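Local coordinates for protein histidinol-phosphatase (Listeria monocytogenes serotype 4b str. H7858, PDB 6NLR) that probably hydrolyses L-histidinol phosphate to histidinol and phosphate in histidine biosynthesis, using a trinuclear metal centre in a PHP-type barrel, at residues F92-I98 with V119-L125; F253-S257 with R267-Y272; H8-C12 with Y70-M75. All blocks are in the same frame, centred on the assembly; numbering follows the deposited sequence.

Contact 1. Residues F92-I98 with V119-L125; sequences FEVDYLI and VLSLHFL. With MN (manganese (II) ion), chain E; CO (cobalt (II) ion), chain F.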
# COMPACT_ATOMS: atom_id res chain seq x y z
N PHE A 92 -2.11 4.06 9.75
CA PHE A 92 -1.77 2.68 9.33
C PHE A 92 -1.91 2.54 7.83
O PHE A 92 -2.78 3.21 7.20
CB PHE A 92 -2.72 1.69 10.01
CG PHE A 92 -2.61 1.70 11.51
CD1 PHE A 92 -1.53 1.10 12.14
CD2 PHE A 92 -3.57 2.35 12.27
CE1 PHE A 92 -1.40 1.14 13.52
CE2 PHE A 92 -3.46 2.34 13.66
CZ PHE A 92 -2.39 1.73 14.27
N GLU A 93 -1.08 1.66 7.28
CA GLU A 93 -1.38 0.93 6.03
C GLU A 93 -2.24 -0.25 6.47
O GLU A 93 -1.71 -1.21 7.08
CB GLU A 93 -0.13 0.49 5.29
CG GLU A 93 -0.49 -0.05 3.91
CD GLU A 93 0.69 -0.51 3.07
OE1 GLU A 93 1.82 -0.45 3.59
OE2 GLU A 93 0.46 -0.94 1.91
N VAL A 94 -3.54 -0.13 6.22
CA VAL A 94 -4.56 -1.12 6.64
C VAL A 94 -4.71 -2.14 5.51
O VAL A 94 -5.01 -1.75 4.39
CB VAL A 94 -5.88 -0.41 6.98
CG1 VAL A 94 -6.92 -1.40 7.45
CG2 VAL A 94 -5.66 0.69 8.02
N ASP A 95 -4.52 -3.42 5.83
CA ASP A 95 -4.83 -4.51 4.89
C ASP A 95 -6.35 -4.54 4.69
O ASP A 95 -7.10 -4.57 5.70
CB ASP A 95 -4.32 -5.86 5.40
CG ASP A 95 -2.88 -6.07 5.02
OD1 ASP A 95 -2.62 -6.56 3.89
OD2 ASP A 95 -2.03 -5.68 5.84
N TYR A 96 -6.78 -4.55 3.43
CA TYR A 96 -8.13 -5.03 3.06
C TYR A 96 -8.03 -6.57 3.05
O TYR A 96 -7.30 -7.14 2.21
CB TYR A 96 -8.65 -4.43 1.76
CG TYR A 96 -10.06 -4.88 1.51
CD1 TYR A 96 -11.10 -4.44 2.32
CD2 TYR A 96 -10.35 -5.84 0.55
CE1 TYR A 96 -12.39 -4.91 2.15
CE2 TYR A 96 -11.64 -6.30 0.36
CZ TYR A 96 -12.66 -5.83 1.16
OH TYR A 96 -13.92 -6.28 0.98
N LEU A 97 -8.69 -7.20 4.02
CA LEU A 97 -8.73 -8.68 4.17
C LEU A 97 -10.11 -9.17 3.72
O LEU A 97 -11.11 -8.96 4.45
CB LEU A 97 -8.43 -9.02 5.64
CG LEU A 97 -7.06 -8.59 6.16
CD1 LEU A 97 -6.91 -8.92 7.64
CD2 LEU A 97 -5.90 -9.21 5.37
N ILE A 98 -10.15 -9.77 2.53
CA ILE A 98 -11.40 -10.27 1.89
C ILE A 98 -12.05 -11.29 2.83
O ILE A 98 -11.35 -12.24 3.25
CB ILE A 98 -11.08 -10.86 0.50
CG1 ILE A 98 -10.58 -9.77 -0.45
CG2 ILE A 98 -12.30 -11.59 -0.07
CD1 ILE A 98 -9.74 -10.29 -1.58
N VAL A 119 -3.78 4.56 4.61
CA VAL A 119 -3.78 3.93 3.28
C VAL A 119 -4.50 2.59 3.44
O VAL A 119 -4.23 1.87 4.44
CB VAL A 119 -2.34 3.79 2.75
CG1 VAL A 119 -2.31 3.04 1.45
CG2 VAL A 119 -1.68 5.16 2.57
N LEU A 120 -5.41 2.27 2.53
CA LEU A 120 -6.04 0.94 2.49
C LEU A 120 -5.43 0.19 1.32
O LEU A 120 -5.55 0.68 0.18
CB LEU A 120 -7.55 1.09 2.33
CG LEU A 120 -8.34 -0.21 2.31
CD1 LEU A 120 -8.28 -0.90 3.66
CD2 LEU A 120 -9.79 0.06 1.90
N SER A 121 -4.78 -0.93 1.62
CA SER A 121 -3.96 -1.71 0.66
C SER A 121 -4.44 -3.16 0.60
O SER A 121 -4.69 -3.77 1.65
CB SER A 121 -2.51 -1.66 1.06
OG SER A 121 -2.01 -0.36 0.85
N LEU A 122 -4.47 -3.71 -0.61
CA LEU A 122 -4.68 -5.16 -0.84
C LEU A 122 -3.31 -5.85 -1.03
O LEU A 122 -2.60 -5.53 -2.02
CB LEU A 122 -5.59 -5.32 -2.05
CG LEU A 122 -5.98 -6.76 -2.37
CD1 LEU A 122 -6.94 -7.30 -1.31
CD2 LEU A 122 -6.56 -6.85 -3.76
N HIS A 123 -2.99 -6.81 -0.16
CA HIS A 123 -1.71 -7.57 -0.18
C HIS A 123 -1.94 -9.08 -0.28
O HIS A 123 -0.96 -9.79 -0.57
CB HIS A 123 -0.86 -7.29 1.08
CG HIS A 123 -0.42 -5.87 1.26
ND1 HIS A 123 -0.75 -5.15 2.39
CD2 HIS A 123 0.29 -5.04 0.47
CE1 HIS A 123 -0.25 -3.93 2.30
NE2 HIS A 123 0.36 -3.83 1.13
N PHE A 124 -3.15 -9.56 -0.03
CA PHE A 124 -3.47 -11.01 0.04
C PHE A 124 -4.72 -11.29 -0.80
O PHE A 124 -5.71 -10.53 -0.73
CB PHE A 124 -3.71 -11.45 1.48
CG PHE A 124 -2.51 -11.34 2.39
CD1 PHE A 124 -1.57 -12.36 2.44
CD2 PHE A 124 -2.35 -10.24 3.22
CE1 PHE A 124 -0.48 -12.27 3.29
CE2 PHE A 124 -1.25 -10.14 4.06
CZ PHE A 124 -0.32 -11.15 4.09
N LEU A 125 -4.68 -12.38 -1.55
CA LEU A 125 -5.84 -12.94 -2.29
C LEU A 125 -5.99 -14.40 -1.92
O LEU A 125 -5.00 -15.03 -1.52
CB LEU A 125 -5.55 -12.89 -3.80
CG LEU A 125 -5.73 -11.57 -4.49
CD1 LEU A 125 -5.32 -11.72 -5.95
CD2 LEU A 125 -7.17 -11.11 -4.35
MN MN E . 1.62 -2.21 0.75
CO CO F . 3.59 0.20 2.52
O HOH W 1 -4.46 -7.44 2.13
O HOH W 2 -7.43 -9.72 1.22
O HOH W 3 2.87 -3.43 -0.79
O HOH W 4 2.80 -0.85 0.75

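Contact 2. Residues F253-S257 with R267-Y272; sequences FVYGS and RGYSTY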
# COMPACT_ATOMS: atom_id res chain seq x y z
N PHE A 253 -3.74 12.43 -6.39
CA PHE A 253 -2.61 11.53 -6.08
C PHE A 253 -1.81 12.14 -4.93
O PHE A 253 -1.65 13.34 -4.91
CB PHE A 253 -1.72 11.33 -7.31
CG PHE A 253 -2.26 10.34 -8.31
CD1 PHE A 253 -2.13 8.98 -8.09
CD2 PHE A 253 -2.92 10.78 -9.45
CE1 PHE A 253 -2.63 8.08 -9.01
CE2 PHE A 253 -3.40 9.88 -10.37
CZ PHE A 253 -3.25 8.53 -10.16
N VAL A 254 -1.35 11.30 -4.01
CA VAL A 254 -0.31 11.66 -3.01
C VAL A 254 0.90 10.76 -3.26
O VAL A 254 0.74 9.53 -3.23
CB VAL A 254 -0.86 11.48 -1.58
CG1 VAL A 254 0.17 11.91 -0.54
CG2 VAL A 254 -2.19 12.20 -1.39
N TYR A 255 2.05 11.37 -3.52
CA TYR A 255 3.36 10.68 -3.61
C TYR A 255 3.54 9.79 -2.38
O TYR A 255 3.32 10.27 -1.27
CB TYR A 255 4.52 11.67 -3.67
CG TYR A 255 5.88 11.05 -3.42
CD1 TYR A 255 6.52 10.32 -4.40
CD2 TYR A 255 6.52 11.20 -2.20
CE1 TYR A 255 7.78 9.77 -4.18
CE2 TYR A 255 7.78 10.67 -1.96
CZ TYR A 255 8.42 9.96 -2.97
OH TYR A 255 9.65 9.41 -2.75
N GLY A 256 3.92 8.54 -2.60
CA GLY A 256 4.26 7.56 -1.55
C GLY A 256 5.54 6.84 -1.90
O GLY A 256 5.54 6.13 -2.93
N SER A 257 6.61 7.03 -1.10
CA SER A 257 7.92 6.36 -1.25
C SER A 257 7.81 4.89 -0.84
O SER A 257 8.64 4.09 -1.27
CB SER A 257 8.97 7.06 -0.40
OG SER A 257 8.65 6.97 1.00
N ARG A 267 12.69 8.55 -2.81
CA ARG A 267 13.00 7.80 -4.05
C ARG A 267 11.88 8.03 -5.08
O ARG A 267 10.69 8.04 -4.71
CB ARG A 267 13.22 6.31 -3.74
CG ARG A 267 11.96 5.57 -3.33
CD ARG A 267 12.30 4.14 -2.95
NE ARG A 267 11.19 3.45 -2.30
CZ ARG A 267 11.21 2.17 -1.94
NH1 ARG A 267 12.27 1.42 -2.21
NH2 ARG A 267 10.18 1.63 -1.32
N GLY A 268 12.26 8.26 -6.34
CA GLY A 268 11.33 8.42 -7.47
C GLY A 268 10.48 9.70 -7.35
O GLY A 268 9.49 9.84 -8.13
N TYR A 269 10.85 10.66 -6.50
CA TYR A 269 10.02 11.87 -6.34
C TYR A 269 9.95 12.63 -7.68
O TYR A 269 8.80 13.09 -8.01
CB TYR A 269 10.48 12.79 -5.22
CG TYR A 269 9.47 13.86 -4.97
CD1 TYR A 269 8.33 13.57 -4.25
CD2 TYR A 269 9.63 15.15 -5.48
CE1 TYR A 269 7.37 14.53 -4.00
CE2 TYR A 269 8.67 16.12 -5.26
CZ TYR A 269 7.52 15.80 -4.54
OH TYR A 269 6.57 16.74 -4.33
N SER A 270 11.06 12.80 -8.40
CA SER A 270 11.06 13.53 -9.70
C SER A 270 10.12 12.81 -10.67
O SER A 270 9.45 13.50 -11.45
CB SER A 270 12.42 13.72 -10.34
OG SER A 270 12.30 14.39 -11.63
N THR A 271 10.07 11.47 -10.62
CA THR A 271 9.23 10.66 -11.53
C THR A 271 7.76 10.94 -11.22
O THR A 271 7.00 11.04 -12.19
CB THR A 271 9.56 9.16 -11.43
OG1 THR A 271 10.91 9.02 -11.88
CG2 THR A 271 8.63 8.27 -12.23
N TYR A 272 7.42 11.10 -9.94
CA TYR A 272 6.05 11.48 -9.52
C TYR A 272 5.66 12.81 -10.16
O TYR A 272 4.61 12.88 -10.78
CB TYR A 272 5.95 11.49 -7.99
CG TYR A 272 4.85 12.36 -7.42
CD1 TYR A 272 3.54 11.95 -7.46
CD2 TYR A 272 5.14 13.58 -6.83
CE1 TYR A 272 2.51 12.75 -6.97
CE2 TYR A 272 4.13 14.38 -6.30
CZ TYR A 272 2.82 13.96 -6.37
OH TYR A 272 1.83 14.73 -5.83
O HOH W 5 2.33 14.36 -3.05

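Contact 3. Residues H8-C12 with Y70-M75; sequences HTEFC and YYFKKM. With CO (cobalt (II) ion), chain F.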
# COMPACT_ATOMS: atom_id res chain seq x y z
N HIS A 8 7.15 3.72 6.45
CA HIS A 8 7.19 2.65 7.48
C HIS A 8 8.30 2.97 8.48
O HIS A 8 9.01 3.99 8.29
CB HIS A 8 7.32 1.29 6.77
CG HIS A 8 6.11 0.97 5.95
ND1 HIS A 8 4.96 0.45 6.51
CD2 HIS A 8 5.83 1.18 4.64
CE1 HIS A 8 4.05 0.29 5.56
NE2 HIS A 8 4.55 0.77 4.42
N THR A 9 8.47 2.12 9.50
CA THR A 9 9.26 2.40 10.71
C THR A 9 9.97 1.13 11.18
O THR A 9 9.80 0.07 10.54
CB THR A 9 8.35 2.91 11.83
OG1 THR A 9 7.51 1.84 12.30
CG2 THR A 9 7.47 4.05 11.38
N GLU A 10 10.68 1.23 12.31
CA GLU A 10 11.29 0.08 13.01
C GLU A 10 10.20 -0.88 13.51
O GLU A 10 10.55 -2.01 13.85
CB GLU A 10 12.23 0.53 14.14
CG GLU A 10 11.54 1.22 15.32
CD GLU A 10 11.25 2.72 15.18
OE1 GLU A 10 11.31 3.27 14.03
OE2 GLU A 10 10.92 3.35 16.19
N PHE A 11 8.92 -0.48 13.54
CA PHE A 11 7.80 -1.37 13.98
C PHE A 11 7.40 -2.34 12.86
O PHE A 11 6.57 -3.21 13.09
CB PHE A 11 6.63 -0.54 14.51
CG PHE A 11 6.88 -0.00 15.90
CD1 PHE A 11 7.53 1.21 16.10
CD2 PHE A 11 6.50 -0.73 17.02
CE1 PHE A 11 7.77 1.69 17.38
CE2 PHE A 11 6.76 -0.26 18.30
CZ PHE A 11 7.38 0.95 18.48
N CYS A 12 7.99 -2.20 11.68
CA CYS A 12 7.73 -3.09 10.53
C CYS A 12 8.69 -4.28 10.60
O CYS A 12 9.89 -4.10 10.39
CB CYS A 12 7.92 -2.36 9.21
SG CYS A 12 7.55 -3.41 7.80
N TYR A 70 3.09 1.19 22.05
CA TYR A 70 4.52 1.58 21.88
C TYR A 70 4.67 2.31 20.54
O TYR A 70 5.39 3.33 20.48
CB TYR A 70 5.42 0.35 22.02
CG TYR A 70 5.32 -0.33 23.37
CD1 TYR A 70 5.92 0.21 24.49
CD2 TYR A 70 4.57 -1.49 23.53
CE1 TYR A 70 5.80 -0.38 25.74
CE2 TYR A 70 4.47 -2.12 24.77
CZ TYR A 70 5.09 -1.56 25.88
OH TYR A 70 5.00 -2.17 27.10
N TYR A 71 3.97 1.84 19.50
CA TYR A 71 3.96 2.48 18.17
C TYR A 71 3.44 3.92 18.28
O TYR A 71 4.15 4.84 17.84
CB TYR A 71 3.11 1.69 17.18
CG TYR A 71 2.85 2.40 15.88
CD1 TYR A 71 3.87 2.61 14.97
CD2 TYR A 71 1.59 2.85 15.55
CE1 TYR A 71 3.64 3.24 13.76
CE2 TYR A 71 1.33 3.48 14.34
CZ TYR A 71 2.36 3.68 13.44
OH TYR A 71 2.14 4.26 12.23
N PHE A 72 2.25 4.10 18.87
CA PHE A 72 1.64 5.44 19.03
C PHE A 72 2.53 6.33 19.89
O PHE A 72 2.72 7.49 19.55
CB PHE A 72 0.22 5.34 19.60
CG PHE A 72 -0.78 4.97 18.55
CD1 PHE A 72 -0.95 5.77 17.43
CD2 PHE A 72 -1.54 3.82 18.66
CE1 PHE A 72 -1.89 5.45 16.47
CE2 PHE A 72 -2.47 3.49 17.68
CZ PHE A 72 -2.64 4.31 16.60
N LYS A 73 3.09 5.80 20.98
CA LYS A 73 3.96 6.61 21.86
C LYS A 73 5.16 7.13 21.04
O LYS A 73 5.44 8.33 21.11
CB LYS A 73 4.40 5.79 23.06
CG LYS A 73 5.36 6.51 23.98
CD LYS A 73 5.88 5.63 25.08
CE LYS A 73 6.85 6.36 25.97
NZ LYS A 73 7.72 5.40 26.67
N LYS A 74 5.86 6.25 20.32
CA LYS A 74 7.09 6.64 19.57
C LYS A 74 6.72 7.65 18.49
O LYS A 74 7.39 8.67 18.35
CB LYS A 74 7.79 5.41 18.99
CG LYS A 74 9.00 5.71 18.11
CD LYS A 74 10.11 6.43 18.84
CE LYS A 74 11.27 6.77 17.93
NZ LYS A 74 11.92 5.53 17.42
N MSE A 75 5.67 7.38 17.70
CA MSE A 75 5.37 8.25 16.57
C MSE A 75 4.89 9.63 17.04
O MSE A 75 5.19 10.62 16.40
CB MSE A 75 4.34 7.63 15.63
CG MSE A 75 4.77 6.33 14.95
SE MSE A 75 6.70 6.25 14.54
CE MSE A 75 7.28 4.47 15.17
CO CO F . 3.59 0.20 2.52
O HOH W 4 2.80 -0.85 0.75

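Contact 1. Residues F92-I98 with V119-L125
Val119 enters the pairing with Phe92 and Val94, its N donating to Phe92 O and its O accepting from Val94 N at 2.8 Å, part of the parallel ladder between strands 87-95 and 117-127. Leu120 turns to the other side of the sheet, where its CD1 packs 4.1 Å from Val94 CG1 and also against CB of Tyr96. Ser121 continues the ladder, its N bonding to Val94 O and its O receiving Tyr96 N, while its side chain works on the metal side: OG donates to Glu93 OE2 at 2.7 Å, on the anti lone pair of that oxygen. The fully extended Glu93 chain (chi2 -180°) carries the carboxylate out to bridge two metals, OE2 on manganese and OE1 on cobalt, making Ser121 a second-shell residue that probably steadies the bridge. At Leu122 one methyl, CD1, lies at the edge of the Tyr96 ring and also meets Ile98 CD1. His123 binds the same manganese through NE2 at 2.1 Å. Its ND1 donates to Asp95 OD1 at 2.8 Å, the nitrogen lying well above the carboxylate plane while OD1 is close to the plane of the ring; together with the manganese bond this fixes the rotation of the imidazole. Water 1 joins Asp95 OD1, Tyr96 O and His123 N, and water 2 links Phe124 O to Tyr96 O and Ile98 N where the strands diverge. Leu125 CD2 closes on Ile98 CD1. The pair belongs to a beta-alpha-beta unit whose helix 101-111 packs on Val94, with helix 152-168 against Tyr96, Ile98 and Leu122 and strand 178-179 beside Val119 and Leu120.

Contact 2. Residues F253-S257 with R267-Y272
Tyr255 lays one ring face under the edge of Tyr269, whose CD1 stands over the ring centre, 3.6 Å from Tyr255 CG. The two planes are 82° apart, a T-shaped pair in which Tyr269 supplies the edge. Nearer the backbone the roles change: CB of Tyr255 sits over the face of Tyr272, 3.6 Å from the ring centroid and almost on its normal, a CH-pi contact. With its CG anti to the backbone N (chi1 166°), the Tyr255 side chain runs beneath the first turn of helix 269-276, and its OH donates to Arg267 O at 2.6 Å from above the carbonyl plane. The three tyrosines form an aromatic cluster that seats this C-terminal helix on strand 253-256, which lies between strands 220-224 and 3-7 in the barrel; Gly268 is the N-cap, its O accepting from Tyr272 N. Phe223, from the adjacent strand 220-224, meets the Tyr272 ring edge-to-face. The hydroxyl of Tyr272 is tied through water 5 to Tyr255 N, the water lying 3.0 Å from that nitrogen. Just past the end of the strand, Ser257 O is gripped side-on by the guanidinium of Arg267, whose chain is extended from CG to NE. Arg267 NE lies 2.8 Å and NH2 2.9 Å from Ser257 O, and the oxygen is within 1° of the guanidinium plane. Asp258, a cobalt ligand, follows Ser257 directly.

Contact 3. Residues H8-C12 with Y70-M75
A chi1 of -77° places CG of Phe11 opposite its own carbonyl carbon and sends the ring onto helix 68-81, while Glu10, bent at chi2 (-84°), curls its carboxylate toward the same helix. The Phe11 ring lies over the backbone of the helix: Tyr71 CA sits above one face, 3.9 Å from the centroid and displaced toward the rim, a CH-pi contact. The Tyr71 ring turns its edge to the Phe11 face in a T-shaped pair, with CD1 of Tyr71 4.1 Å from CD1 of Phe11. Tyr70 adds its CB beside Phe11 CE2. Selenomethionine Met75 slides past the phenyl group in the opposite sense, bringing its terminal CE to 3.4 Å from Phe11 CD1, and meets Thr9 tip to tip, CE lying 3.8 Å from Thr9 CG2. This loop follows strand 3-7 and starts with His8, whose NE2 binds cobalt, so the packing joins a metal-bearing loop of the PHP domain to helix 68-81 on the outside of the barrel. Within the loop, residues Thr9 to Cys12 make a type I turn, and Thr9 OG1 accepts from Phe11 N at 3.0 Å, an ST turn; the same hydroxyl is bonded to Glu39, which also holds His8 ND1. Lys74 closes the outer side of the contact. Its NZ reaches to 2.7 Å from Glu10 OE2 in a salt bridge, approaching from above the carboxylate plane, and forms a second one with Asp19. Glu10 OE1 accepts from the backbone N of Val20, at the start of helix 20-29.

Along the chain the contacts come in the order 3, 1, 2, each closing before the next opens, with centres about 19 to 23 Å apart. Contacts 1 and 3 lie in the PHP range and touch each other: Phe92 packs against Tyr71 and Phe72, helix 68-81 leading into strand 87-95, and both reach the cobalt ion, where Glu93 and His8 are ligands and water 4 is shared. Contact 2 touches neither; its nearest atoms are about 8 Å from contact 1 and 7 Å from contact 3, and it lies on another part of the barrel, where strand 253-256 bonds to strand 3-7. Strand 253-256 leads to Asp258 and His260, so widely separated parts of the chain converge on one trinuclear site.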